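Local coordinates for transcriptional regulator, MarR family (Methanosarcina mazei, PDB 3S2W), which probably binds DNA as a winged helix-turn-helix transcriptional regulator of the MarR family, at residues M57-E62 against Y106-T111; S69-D72 against D77-T80; E44-G49 against E118-K123. One frame throughout, in Å; residues are numbered along the deposited sequence.

How the contacts relate
Contacts 1 and 2 lie in the winged-helix core, and contact 3 ties helix 112-133 to the loop ahead of helix 53-61. They are nested along the chain: contact 3 closes the longest loop, contact 1 lies inside it, and contact 2, the helix-turn-helix joint, inside contact 1. Contacts 1 and 2 have centres 13 Å apart and touch, Val-108 CG2 lying 3.9 Å from Leu-70 CD1. Contacts 1 and 3, with centres 15 Å apart, also meet, SE of selenomethionine Met-57 being 3.8 Å from Met-121 CB. Contacts 2 and 3 are separated, with centres 21 Å and nearest atoms about 10 Å apart. A sulfate ion, probably a crystallisation component, lies about 4 Å from the Asp-77 side chain.

Contact 1: residues M57-E62 against Y106-T111; sequences MRLYRE and YRVFLT
Leu-59 of helix 57-61 faces Leu-110 of strand 106-110 where the two segments run almost perpendicular, their axes 87° apart and 8.7 Å at closest approach, with the CA atoms of the two leucines 6.8 Å from each other. No hydrogen bond joins the segments, and the contact is hydrophobic. Both leucines point toward the opposing segment, and CB of Leu-59 rests 3.8 Å from CG of Leu-110. The end of the Leu-59 side chain meets Val-108, crossing it at about a right angle. Both of its methyls close on a single valine branch, CD2 approaching Val-108 CG2 to 3.3 Å, a tight fit. Leu-110 also reaches across Tyr-60: its CD1 lies 3.5 Å from Tyr-60 CD1 and approaches the ring obliquely, while also lying 3.7 Å from the carbonyl oxygen Leu-59 O. The Tyr-60 side chain sets off away from the strand, yet with CG beside its own backbone N (chi1 -65°) the ring is carried back alongside Leu-110. Its hydroxyl is hydrogen-bonded to Gly-114 O, which fixes the far end of the ring against helix 112-133. Cut back to an alanine, Leu-110 would lose CG and both methyls, which is likely to leave a gap between Leu-59 CB and the Tyr-60 ring. Strand 106-110 is the middle strand of the small antiparallel sheet of the winged-helix fold, with Val-108 hydrogen-bonded through its backbone to Ile-65 and Phe-109 likewise to Phe-95. Helix 53-61 thus lies across this sheet, Leu-59 also touching Val-94 and Ile-65 on the flanking strands, while Tyr-60 packs on Leu-117 of helix 112-133.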
HETATM    1  N   MSE A  57      10.440   2.738 -11.287  1.00 36.51           N
HETATM    2  CA  MSE A  57       9.371   2.522 -12.264  1.00 38.96           C
HETATM    3  C   MSE A  57       8.859   3.841 -12.848  1.00 50.30           C
HETATM    4  O   MSE A  57       8.488   3.913 -14.017  1.00 53.68           O
HETATM    5  CB  MSE A  57       8.199   1.718 -11.658  1.00 39.87           C
HETATM    6  CG  MSE A  57       8.526   0.242 -11.340  1.00 40.31           C
HETATM    7 SE   MSE A  57       9.167  -0.798 -12.901  0.87 70.31          SE
HETATM    8  CE  MSE A  57       7.479  -1.077 -13.846  1.00 59.55           C
ATOM      9  N   ARG A  58       8.844   4.884 -12.031  1.00 47.21           N
ATOM     10  CA  ARG A  58       8.438   6.206 -12.494  1.00 45.20           C
ATOM     11  C   ARG A  58       9.437   6.812 -13.489  1.00 48.37           C
ATOM     12  O   ARG A  58       9.039   7.361 -14.515  1.00 39.75           O
ATOM     13  CB  ARG A  58       8.242   7.138 -11.299  1.00 52.62           C
ATOM     14  CG  ARG A  58       7.582   8.457 -11.644  1.00 64.67           C
ATOM     15  CD  ARG A  58       6.250   8.243 -12.308  1.00 74.62           C
ATOM     16  NE  ARG A  58       5.938   9.346 -13.205  1.00 84.91           N
ATOM     17  CZ  ARG A  58       4.930  10.190 -13.033  1.00 89.32           C
ATOM     18  NH1 ARG A  58       4.106  10.056 -12.001  1.00 83.70           N
ATOM     19  NH2 ARG A  58       4.747  11.164 -13.911  1.00 97.55           N
ATOM     20  N   LEU A  59      10.732   6.704 -13.192  1.00 47.52           N
ATOM     21  CA  LEU A  59      11.743   7.200 -14.111  1.00 47.00           C
ATOM     22  C   LEU A  59      11.658   6.532 -15.481  1.00 49.40           C
ATOM     23  O   LEU A  59      11.950   7.175 -16.488  1.00 48.84           O
ATOM     24  CB  LEU A  59      13.140   7.043 -13.523  1.00 41.17           C
ATOM     25  CG  LEU A  59      13.357   7.990 -12.362  1.00 43.69           C
ATOM     26  CD1 LEU A  59      14.620   7.607 -11.610  1.00 45.18           C
ATOM     27  CD2 LEU A  59      13.428   9.407 -12.900  1.00 34.94           C
ATOM     28  N   TYR A  60      11.266   5.255 -15.523  1.00 51.72           N
ATOM     29  CA  TYR A  60      11.050   4.568 -16.811  1.00 53.92           C
ATOM     30  C   TYR A  60       9.894   5.174 -17.604  1.00 51.27           C
ATOM     31  O   TYR A  60       9.858   5.056 -18.830  1.00 51.30           O
ATOM     32  CB  TYR A  60      10.785   3.067 -16.641  1.00 53.13           C
ATOM     33  CG  TYR A  60      11.943   2.304 -16.077  1.00 48.11           C
ATOM     34  CD1 TYR A  60      13.230   2.550 -16.520  1.00 46.39           C
ATOM     35  CD2 TYR A  60      11.755   1.349 -15.085  1.00 39.51           C
ATOM     36  CE1 TYR A  60      14.302   1.864 -16.004  1.00 43.75           C
ATOM     37  CE2 TYR A  60      12.827   0.659 -14.554  1.00 38.37           C
ATOM     38  CZ  TYR A  60      14.097   0.920 -15.023  1.00 36.24           C
ATOM     39  OH  TYR A  60      15.178   0.251 -14.518  1.00 32.47           O
ATOM     40  N   ARG A  61       8.934   5.789 -16.913  1.00 40.19           N
ATOM     41  CA  ARG A  61       7.901   6.514 -17.629  1.00 53.28           C
ATOM     42  C   ARG A  61       8.392   7.918 -17.997  1.00 57.99           C
ATOM     43  O   ARG A  61       8.350   8.317 -19.151  1.00 63.74           O
ATOM     44  CB  ARG A  61       6.614   6.580 -16.822  1.00 61.27           C
ATOM     45  CG  ARG A  61       5.557   5.601 -17.301  1.00 85.68           C
ATOM     46  CD  ARG A  61       4.283   5.708 -16.464  1.00101.48           C
ATOM     47  NE  ARG A  61       4.519   5.364 -15.062  1.00106.89           N
ATOM     48  CZ  ARG A  61       3.899   5.937 -14.033  1.00105.58           C
ATOM     49  NH1 ARG A  61       2.996   6.893 -14.249  1.00104.84           N
ATOM     50  NH2 ARG A  61       4.185   5.551 -12.787  1.00 96.50           N
ATOM     51  N   GLU A  62       8.878   8.652 -17.009  1.00 59.41           N
ATOM     52  CA  GLU A  62       9.262  10.041 -17.186  1.00 61.92           C
ATOM     53  C   GLU A  62      10.632  10.233 -16.555  1.00 56.84           C
ATOM     54  O   GLU A  62      10.748  10.386 -15.338  1.00 55.18           O
ATOM     55  CB  GLU A  62       8.242  10.948 -16.487  1.00 76.47           C
ATOM     56  CG  GLU A  62       7.627  12.040 -17.351  1.00 93.05           C
ATOM     57  CD  GLU A  62       8.488  13.292 -17.419  1.00105.96           C
ATOM     58  OE1 GLU A  62       9.548  13.255 -18.084  1.00108.41           O
ATOM     59  OE2 GLU A  62       8.098  14.312 -16.807  1.00109.97           O
ATOM     60  N   TYR A 106      16.901  19.177  -7.233  1.00 52.72           N
ATOM     61  CA  TYR A 106      17.601  18.294  -8.167  1.00 48.53           C
ATOM     62  C   TYR A 106      16.709  17.586  -9.177  1.00 44.39           C
ATOM     63  O   TYR A 106      15.568  17.263  -8.880  1.00 49.49           O
ATOM     64  CB  TYR A 106      18.438  17.250  -7.403  1.00 52.07           C
ATOM     65  CG  TYR A 106      19.664  17.799  -6.703  1.00 59.29           C
ATOM     66  CD1 TYR A 106      20.871  17.924  -7.369  1.00 64.42           C
ATOM     67  CD2 TYR A 106      19.620  18.175  -5.372  1.00 73.08           C
ATOM     68  CE1 TYR A 106      22.000  18.422  -6.734  1.00 71.60           C
ATOM     69  CE2 TYR A 106      20.753  18.676  -4.724  1.00 79.18           C
ATOM     70  CZ  TYR A 106      21.936  18.795  -5.413  1.00 78.09           C
ATOM     71  OH  TYR A 106      23.059  19.287  -4.783  1.00 84.03           O
ATOM     72  N   ARG A 107      17.246  17.323 -10.366  1.00 39.30           N
ATOM     73  CA  ARG A 107      16.579  16.450 -11.335  1.00 38.48           C
ATOM     74  C   ARG A 107      17.211  15.059 -11.360  1.00 39.83           C
ATOM     75  O   ARG A 107      18.442  14.922 -11.344  1.00 39.54           O
ATOM     76  CB  ARG A 107      16.637  17.063 -12.740  1.00 53.83           C
ATOM     77  CG  ARG A 107      15.364  17.759 -13.154  1.00 60.78           C
ATOM     78  CD  ARG A 107      15.454  18.452 -14.509  1.00 71.00           C
ATOM     79  NE  ARG A 107      14.139  19.003 -14.841  1.00 87.21           N
ATOM     80  CZ  ARG A 107      13.673  20.166 -14.384  1.00 93.99           C
ATOM     81  NH1 ARG A 107      12.455  20.579 -14.723  1.00 87.74           N
ATOM     82  NH2 ARG A 107      14.423  20.920 -13.589  1.00 99.74           N
ATOM     83  N   VAL A 108      16.389  14.016 -11.407  1.00 35.28           N
ATOM     84  CA  VAL A 108      16.957  12.670 -11.371  1.00 32.24           C
ATOM     85  C   VAL A 108      16.804  11.957 -12.699  1.00 37.78           C
ATOM     86  O   VAL A 108      15.769  12.049 -13.355  1.00 35.79           O
ATOM     87  CB  VAL A 108      16.449  11.809 -10.173  1.00 48.64           C
ATOM     88  CG1 VAL A 108      15.820  12.682  -9.111  1.00 45.21           C
ATOM     89  CG2 VAL A 108      15.483  10.758 -10.632  1.00 56.68           C
ATOM     90  N   PHE A 109      17.875  11.273 -13.094  1.00 34.89           N
ATOM     91  CA  PHE A 109      17.963  10.639 -14.389  1.00 26.82           C
ATOM     92  C   PHE A 109      18.430   9.205 -14.218  1.00 37.28           C
ATOM     93  O   PHE A 109      19.215   8.908 -13.325  1.00 43.37           O
ATOM     94  CB  PHE A 109      19.000  11.354 -15.243  1.00 38.03           C
ATOM     95  CG  PHE A 109      18.591  12.719 -15.720  1.00 41.58           C
ATOM     96  CD1 PHE A 109      18.054  12.888 -16.993  1.00 43.40           C
ATOM     97  CD2 PHE A 109      18.796  13.841 -14.932  1.00 43.63           C
ATOM     98  CE1 PHE A 109      17.689  14.149 -17.465  1.00 42.65           C
ATOM     99  CE2 PHE A 109      18.424  15.121 -15.403  1.00 48.46           C
ATOM    100  CZ  PHE A 109      17.871  15.265 -16.674  1.00 41.66           C
ATOM    101  N   LEU A 110      17.971   8.312 -15.087  1.00 47.78           N
ATOM    102  CA  LEU A 110      18.504   6.951 -15.125  1.00 39.15           C
ATOM    103  C   LEU A 110      19.916   6.949 -15.701  1.00 40.73           C
ATOM    104  O   LEU A 110      20.204   7.669 -16.663  1.00 46.54           O
ATOM    105  CB  LEU A 110      17.595   6.051 -15.960  1.00 32.92           C
ATOM    106  CG  LEU A 110      16.224   5.783 -15.327  1.00 40.54           C
ATOM    107  CD1 LEU A 110      15.186   5.470 -16.409  1.00 31.44           C
ATOM    108  CD2 LEU A 110      16.299   4.659 -14.243  1.00 30.23           C
ATOM    109  N   THR A 111      20.804   6.162 -15.104  1.00 34.88           N
ATOM    110  CA  THR A 111      22.096   5.885 -15.723  1.00 33.55           C
ATOM    111  C   THR A 111      21.937   4.744 -16.733  1.00 44.18           C
ATOM    112  O   THR A 111      20.856   4.164 -16.868  1.00 47.19           O
ATOM    113  CB  THR A 111      23.112   5.425 -14.693  1.00 30.44           C
ATOM    114  OG1 THR A 111      22.634   4.220 -14.091  1.00 41.88           O
ATOM    115  CG2 THR A 111      23.307   6.489 -13.610  1.00 31.46           C
TER

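Contact 2: residues S69-D72 against D77-T80; sequences SLSD and DKGT
Lys-78 and Asp-72 form a salt bridge between the two helices, NZ donating a hydrogen bond to Asp-72 OD1 over 2.9 Å. The ammonium group comes in on the syn side of that oxygen but 32° out of the carboxylate plane, while OD2 stays farther from it. Lys-78 NZ has a second acidic neighbour in Glu-68 OE2, though that ion pair is long and weak. The lysine reaches Asp-72 through a chain bent twice: the turn about CB-CG (chi2 -55°) folds the aliphatic part back over helix 69-72, and a second bend, about CD-CE, directs NZ to Asp-72 OD1. That path takes it past Ser-71, whose CB packs 3.7 Å from Lys-78 CD. Ser-71 OG, swung anti to its own nitrogen, is buried beneath the lysine and satisfied by a hydrogen bond to Ile-76 O, in the turn between the helices. It also sits 3.6 Å from Asp-77 C, consistent with a small side chain at this close approach to the start of the second helix. At that start Asp-77 is the N-cap residue. Its OD1 accepts a bond of 2.9 Å from Thr-80 N, and the N-H comes from above the carboxylate plane. A negative carboxylate at this end would probably be favoured by the helix dipole, and the capping bond ties Asp-77 to the first turn, from which Lys-78 projects. Behind the joint, Leu-70 turns to the interior and packs on Phe-55 of helix 53-61. Helices 67-74 and 78-90, linked by a short turn, constitute the helix-turn-helix of the MarR winged-helix domain. In this family the second of them is the recognition helix, consistent with the DNA-binding role assigned to the protein.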
ATOM      1  N   SER A  69       9.041  16.710  -7.591  1.00 45.43           N
ATOM      2  CA  SER A  69       7.944  16.169  -8.389  1.00 43.15           C
ATOM      3  C   SER A  69       7.767  14.672  -8.097  1.00 48.43           C
ATOM      4  O   SER A  69       6.659  14.206  -7.873  1.00 50.75           O
ATOM      5  CB  SER A  69       8.165  16.397  -9.898  1.00 48.85           C
ATOM      6  OG  SER A  69       8.487  17.747 -10.200  1.00 56.85           O
ATOM      7  N   LEU A  70       8.858  13.914  -8.089  1.00 51.78           N
ATOM      8  CA  LEU A  70       8.766  12.486  -7.785  1.00 42.80           C
ATOM      9  C   LEU A  70       8.045  12.294  -6.469  1.00 35.30           C
ATOM     10  O   LEU A  70       7.175  11.439  -6.340  1.00 41.02           O
ATOM     11  CB  LEU A  70      10.149  11.860  -7.699  1.00 41.28           C
ATOM     12  CG  LEU A  70      10.714  11.382  -9.019  1.00 45.41           C
ATOM     13  CD1 LEU A  70      12.107  10.887  -8.778  1.00 50.80           C
ATOM     14  CD2 LEU A  70       9.838  10.287  -9.553  1.00 39.35           C
ATOM     15  N   SER A  71       8.417  13.101  -5.491  1.00 36.49           N
ATOM     16  CA  SER A  71       7.799  13.049  -4.173  1.00 50.46           C
ATOM     17  C   SER A  71       6.277  13.295  -4.218  1.00 59.38           C
ATOM     18  O   SER A  71       5.500  12.518  -3.656  1.00 49.71           O
ATOM     19  CB  SER A  71       8.474  14.059  -3.241  1.00 45.02           C
ATOM     20  OG  SER A  71       8.074  13.847  -1.905  1.00 53.30           O
ATOM     21  N   ASP A  72       5.864  14.372  -4.887  1.00 61.18           N
ATOM     22  CA  ASP A  72       4.449  14.744  -4.957  1.00 65.58           C
ATOM     23  C   ASP A  72       3.595  13.761  -5.762  1.00 58.70           C
ATOM     24  O   ASP A  72       2.465  13.487  -5.385  1.00 60.75           O
ATOM     25  CB  ASP A  72       4.276  16.157  -5.538  1.00 77.40           C
ATOM     26  CG  ASP A  72       5.003  17.222  -4.729  1.00 89.16           C
ATOM     27  OD1 ASP A  72       5.160  17.054  -3.497  1.00 95.56           O
ATOM     28  OD2 ASP A  72       5.420  18.238  -5.329  1.00 88.16           O
ATOM     29  N   ASP A  77       6.905  10.840   1.119  1.00 48.25           N
ATOM     30  CA  ASP A  77       7.450  12.063   1.739  1.00 56.17           C
ATOM     31  C   ASP A  77       8.891  12.379   1.325  1.00 63.20           C
ATOM     32  O   ASP A  77       9.620  11.512   0.840  1.00 66.03           O
ATOM     33  CB  ASP A  77       7.281  12.084   3.271  1.00 60.69           C
ATOM     34  CG  ASP A  77       7.992  10.929   3.977  1.00 72.84           C
ATOM     35  OD1 ASP A  77       9.201  11.051   4.265  1.00 77.62           O
ATOM     36  OD2 ASP A  77       7.340   9.905   4.279  1.00 77.97           O
ATOM     37  N   LYS A  78       9.278  13.635   1.519  1.00 61.84           N
ATOM     38  CA  LYS A  78      10.566  14.143   1.067  1.00 63.24           C
ATOM     39  C   LYS A  78      11.733  13.376   1.657  1.00 59.12           C
ATOM     40  O   LYS A  78      12.722  13.139   0.976  1.00 67.50           O
ATOM     41  CB  LYS A  78      10.706  15.635   1.399  1.00 73.23           C
ATOM     42  CG  LYS A  78       9.465  16.464   1.055  1.00 87.51           C
ATOM     43  CD  LYS A  78       9.044  16.321  -0.414  1.00 91.86           C
ATOM     44  CE  LYS A  78       7.660  16.933  -0.671  1.00 98.46           C
ATOM     45  NZ  LYS A  78       7.589  17.698  -1.964  1.00 99.47           N
ATOM     46  N   GLY A  79      11.612  12.993   2.922  1.00 46.16           N
ATOM     47  CA  GLY A  79      12.682  12.313   3.629  1.00 40.89           C
ATOM     48  C   GLY A  79      12.797  10.858   3.233  1.00 45.98           C
ATOM     49  O   GLY A  79      13.894  10.317   3.161  1.00 47.02           O
ATOM     50  N   THR A  80      11.661  10.219   2.976  1.00 46.67           N
ATOM     51  CA  THR A  80      11.660   8.868   2.434  1.00 53.40           C
ATOM     52  C   THR A  80      12.184   8.892   0.988  1.00 46.84           C
ATOM     53  O   THR A  80      13.028   8.073   0.601  1.00 47.15           O
ATOM     54  CB  THR A  80      10.248   8.231   2.512  1.00 53.54           C
ATOM     55  OG1 THR A  80       9.825   8.195   3.878  1.00 64.10           O
ATOM     56  CG2 THR A  80      10.251   6.817   1.957  1.00 34.81           C
TER

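Contact 3: residues E44-G49 against E118-K123; sequences EPYGIG and EPDMKK
Tyr-46 lays one face of its ring against the methyl end of Met-121, joining the loop that follows helix 23-43 to helix 112-133, the long helix that leaves the wing of the winged-helix domain. Met-121 is present as selenomethionine, and its CE stands 3.9 Å from the centroid of the Tyr-46 ring and 28° off the ring normal, a CH-pi contact. The approach is biased to one side of the ring, with Tyr-46 CE1 the nearest atom to Met-121 CE at 3.5 Å. The phenol end passes Asp-120: Tyr-46 OH lies 3.3 Å from Asp-120 OD2 and 3.5 Å from Asp-120 CB. Ring and carboxylate planes are turned 60° from each other, and the two side chains cross roughly at right angles. Met-121 first heads across the contact, not into it; a bend about CB-CG (chi2 -60°) and another about CG-SE bring the methyl round to the ring. The same side chain also packs on Phe-53 of helix 53-61 and Ile-43 of helix 23-43, so it is held between the tyrosine and two other helices. In the loop, Tyr-46 closes a short 3-10 turn, Gly-47 adopts a positive phi, which favours glycine, and Ile-48 then turns inward onto Leu-117, which Tyr-46 touches as well. The backbone carbonyl of Tyr-46 is held by a hydrogen bond from the Tyr-93 hydroxyl. On the helix side, Pro-119 lacks an N-H, and its N and that of Asp-120 make no bond to the preceding turn, where the helix is kinked. One turn is braced by a salt bridge in which Lys-122 NZ meets Glu-118 OE1 at 2.7 Å, almost in line with the C-O bond.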
ATOM      1  N   GLU A  44      16.025  -7.983  -4.785  1.00 33.87           N
ATOM      2  CA  GLU A  44      17.243  -8.138  -3.980  1.00 36.46           C
ATOM      3  C   GLU A  44      18.488  -8.375  -4.840  1.00 39.30           C
ATOM      4  O   GLU A  44      19.501  -7.737  -4.619  1.00 40.51           O
ATOM      5  CB  GLU A  44      17.105  -9.308  -3.032  1.00 38.25           C
ATOM      6  CG  GLU A  44      17.109  -9.020  -1.546  1.00 59.67           C
ATOM      7  CD  GLU A  44      16.504 -10.196  -0.756  1.00 82.46           C
ATOM      8  OE1 GLU A  44      17.146 -11.274  -0.655  1.00 78.16           O
ATOM      9  OE2 GLU A  44      15.357 -10.052  -0.269  1.00 95.77           O
ATOM     10  N   PRO A  45      18.415  -9.312  -5.805  1.00 34.98           N
ATOM     11  CA  PRO A  45      19.636  -9.642  -6.549  1.00 40.05           C
ATOM     12  C   PRO A  45      20.254  -8.443  -7.256  1.00 42.59           C
ATOM     13  O   PRO A  45      21.433  -8.494  -7.582  1.00 50.22           O
ATOM     14  CB  PRO A  45      19.161 -10.690  -7.558  1.00 43.41           C
ATOM     15  CG  PRO A  45      17.989 -11.361  -6.860  1.00 43.97           C
ATOM     16  CD  PRO A  45      17.322 -10.269  -6.068  1.00 32.23           C
ATOM     17  N   TYR A  46      19.478  -7.382  -7.467  1.00 41.90           N
ATOM     18  CA  TYR A  46      19.995  -6.138  -8.041  1.00 33.47           C
ATOM     19  C   TYR A  46      20.394  -5.158  -6.949  1.00 37.02           C
ATOM     20  O   TYR A  46      20.731  -4.013  -7.224  1.00 42.36           O
ATOM     21  CB  TYR A  46      18.971  -5.491  -8.978  1.00 27.07           C
ATOM     22  CG  TYR A  46      18.386  -6.467  -9.965  1.00 41.77           C
ATOM     23  CD1 TYR A  46      17.181  -7.123  -9.706  1.00 47.55           C
ATOM     24  CD2 TYR A  46      19.046  -6.760 -11.138  1.00 46.65           C
ATOM     25  CE1 TYR A  46      16.659  -8.040 -10.601  1.00 44.62           C
ATOM     26  CE2 TYR A  46      18.531  -7.669 -12.042  1.00 49.30           C
ATOM     27  CZ  TYR A  46      17.344  -8.310 -11.770  1.00 48.85           C
ATOM     28  OH  TYR A  46      16.860  -9.210 -12.692  1.00 44.81           O
ATOM     29  N   GLY A  47      20.356  -5.610  -5.706  1.00 32.24           N
ATOM     30  CA  GLY A  47      20.687  -4.763  -4.577  1.00 39.83           C
ATOM     31  C   GLY A  47      19.737  -3.592  -4.425  1.00 42.86           C
ATOM     32  O   GLY A  47      20.160  -2.488  -4.114  1.00 46.00           O
ATOM     33  N   ILE A  48      18.448  -3.841  -4.630  1.00 40.28           N
ATOM     34  CA  ILE A  48      17.432  -2.786  -4.615  1.00 38.50           C
ATOM     35  C   ILE A  48      16.330  -3.142  -3.617  1.00 43.10           C
ATOM     36  O   ILE A  48      15.791  -4.242  -3.647  1.00 48.19           O
ATOM     37  CB  ILE A  48      16.790  -2.632  -6.017  1.00 36.49           C
ATOM     38  CG1 ILE A  48      17.851  -2.322  -7.058  1.00 53.54           C
ATOM     39  CG2 ILE A  48      15.819  -1.498  -6.065  1.00 31.89           C
ATOM     40  CD1 ILE A  48      17.277  -2.224  -8.454  1.00 57.13           C
ATOM     41  N   GLY A  49      16.002  -2.216  -2.731  1.00 41.38           N
ATOM     42  CA  GLY A  49      14.895  -2.410  -1.823  1.00 43.51           C
ATOM     43  C   GLY A  49      13.567  -2.094  -2.496  1.00 53.79           C
ATOM     44  O   GLY A  49      13.510  -1.309  -3.451  1.00 54.98           O
ATOM     45  N   GLU A 118      15.536  -2.146 -16.940  1.00 35.02           N
ATOM     46  CA  GLU A 118      14.099  -2.002 -17.201  1.00 39.71           C
ATOM     47  C   GLU A 118      13.328  -3.258 -17.622  1.00 45.57           C
ATOM     48  O   GLU A 118      12.242  -3.494 -17.118  1.00 46.14           O
ATOM     49  CB  GLU A 118      13.845  -0.870 -18.206  1.00 36.54           C
ATOM     50  CG  GLU A 118      12.413  -0.426 -18.257  1.00 36.41           C
ATOM     51  CD  GLU A 118      12.141   0.571 -19.384  1.00 52.49           C
ATOM     52  OE1 GLU A 118      10.955   0.827 -19.653  1.00 61.66           O
ATOM     53  OE2 GLU A 118      13.093   1.095 -20.010  1.00 51.27           O
ATOM     54  N   PRO A 119      13.869  -4.051 -18.567  1.00 46.31           N
ATOM     55  CA  PRO A 119      13.195  -5.296 -18.958  1.00 39.34           C
ATOM     56  C   PRO A 119      13.000  -6.218 -17.758  1.00 42.29           C
ATOM     57  O   PRO A 119      11.983  -6.916 -17.659  1.00 49.87           O
ATOM     58  CB  PRO A 119      14.192  -5.951 -19.933  1.00 37.47           C
ATOM     59  CG  PRO A 119      15.008  -4.833 -20.452  1.00 35.96           C
ATOM     60  CD  PRO A 119      15.107  -3.826 -19.337  1.00 41.93           C
ATOM     61  N   ASP A 120      13.975  -6.226 -16.858  1.00 31.06           N
ATOM     62  CA  ASP A 120      13.908  -7.068 -15.665  1.00 38.67           C
ATOM     63  C   ASP A 120      12.832  -6.561 -14.678  1.00 42.64           C
ATOM     64  O   ASP A 120      12.030  -7.338 -14.170  1.00 43.18           O
ATOM     65  CB  ASP A 120      15.275  -7.145 -14.983  1.00 48.05           C
ATOM     66  CG  ASP A 120      16.409  -7.503 -15.958  1.00 61.75           C
ATOM     67  OD1 ASP A 120      16.895  -6.589 -16.691  1.00 59.82           O
ATOM     68  OD2 ASP A 120      16.817  -8.695 -15.973  1.00 53.38           O
HETATM   69  N   MSE A 121      12.817  -5.254 -14.428  1.00 38.02           N
HETATM   70  CA  MSE A 121      11.827  -4.652 -13.553  1.00 38.11           C
HETATM   71  C   MSE A 121      10.409  -4.842 -14.101  1.00 49.65           C
HETATM   72  O   MSE A 121       9.502  -5.280 -13.386  1.00 47.41           O
HETATM   73  CB  MSE A 121      12.119  -3.166 -13.408  1.00 37.87           C
HETATM   74  CG  MSE A 121      13.500  -2.860 -12.851  1.00 51.36           C
HETATM   75 SE   MSE A 121      13.778  -3.610 -11.062  0.76 53.52          SE
HETATM   76  CE  MSE A 121      14.613  -5.301 -11.547  1.00 48.59           C
ATOM     77  N   LYS A 122      10.203  -4.523 -15.371  1.00 43.74           N
ATOM     78  CA  LYS A 122       8.861  -4.641 -15.910  1.00 49.89           C
ATOM     79  C   LYS A 122       8.365  -6.088 -15.897  1.00 48.77           C
ATOM     80  O   LYS A 122       7.156  -6.347 -15.726  1.00 45.75           O
ATOM     81  CB  LYS A 122       8.751  -3.976 -17.285  1.00 55.84           C
ATOM     82  CG  LYS A 122       8.568  -2.432 -17.191  1.00 68.72           C
ATOM     83  CD  LYS A 122       8.402  -1.766 -18.564  1.00 75.44           C
ATOM     84  CE  LYS A 122       8.106  -0.263 -18.441  1.00 80.39           C
ATOM     85  NZ  LYS A 122       8.250   0.480 -19.744  1.00 81.22           N
ATOM     86  N   LYS A 123       9.304  -7.027 -16.041  1.00 40.41           N
ATOM     87  CA  LYS A 123       8.976  -8.454 -16.023  1.00 39.64           C
ATOM     88  C   LYS A 123       8.592  -8.947 -14.624  1.00 44.98           C
ATOM     89  O   LYS A 123       7.681  -9.767 -14.463  1.00 38.54           O
ATOM     90  CB  LYS A 123      10.149  -9.287 -16.537  1.00 39.93           C
ATOM     91  CG  LYS A 123       9.857 -10.769 -16.559  1.00 42.90           C
ATOM     92  CD  LYS A 123      11.143 -11.570 -16.624  1.00 65.25           C
ATOM     93  CE  LYS A 123      10.903 -13.063 -16.894  1.00 75.46           C
ATOM     94  NZ  LYS A 123      12.186 -13.847 -16.819  1.00 74.79           N
TER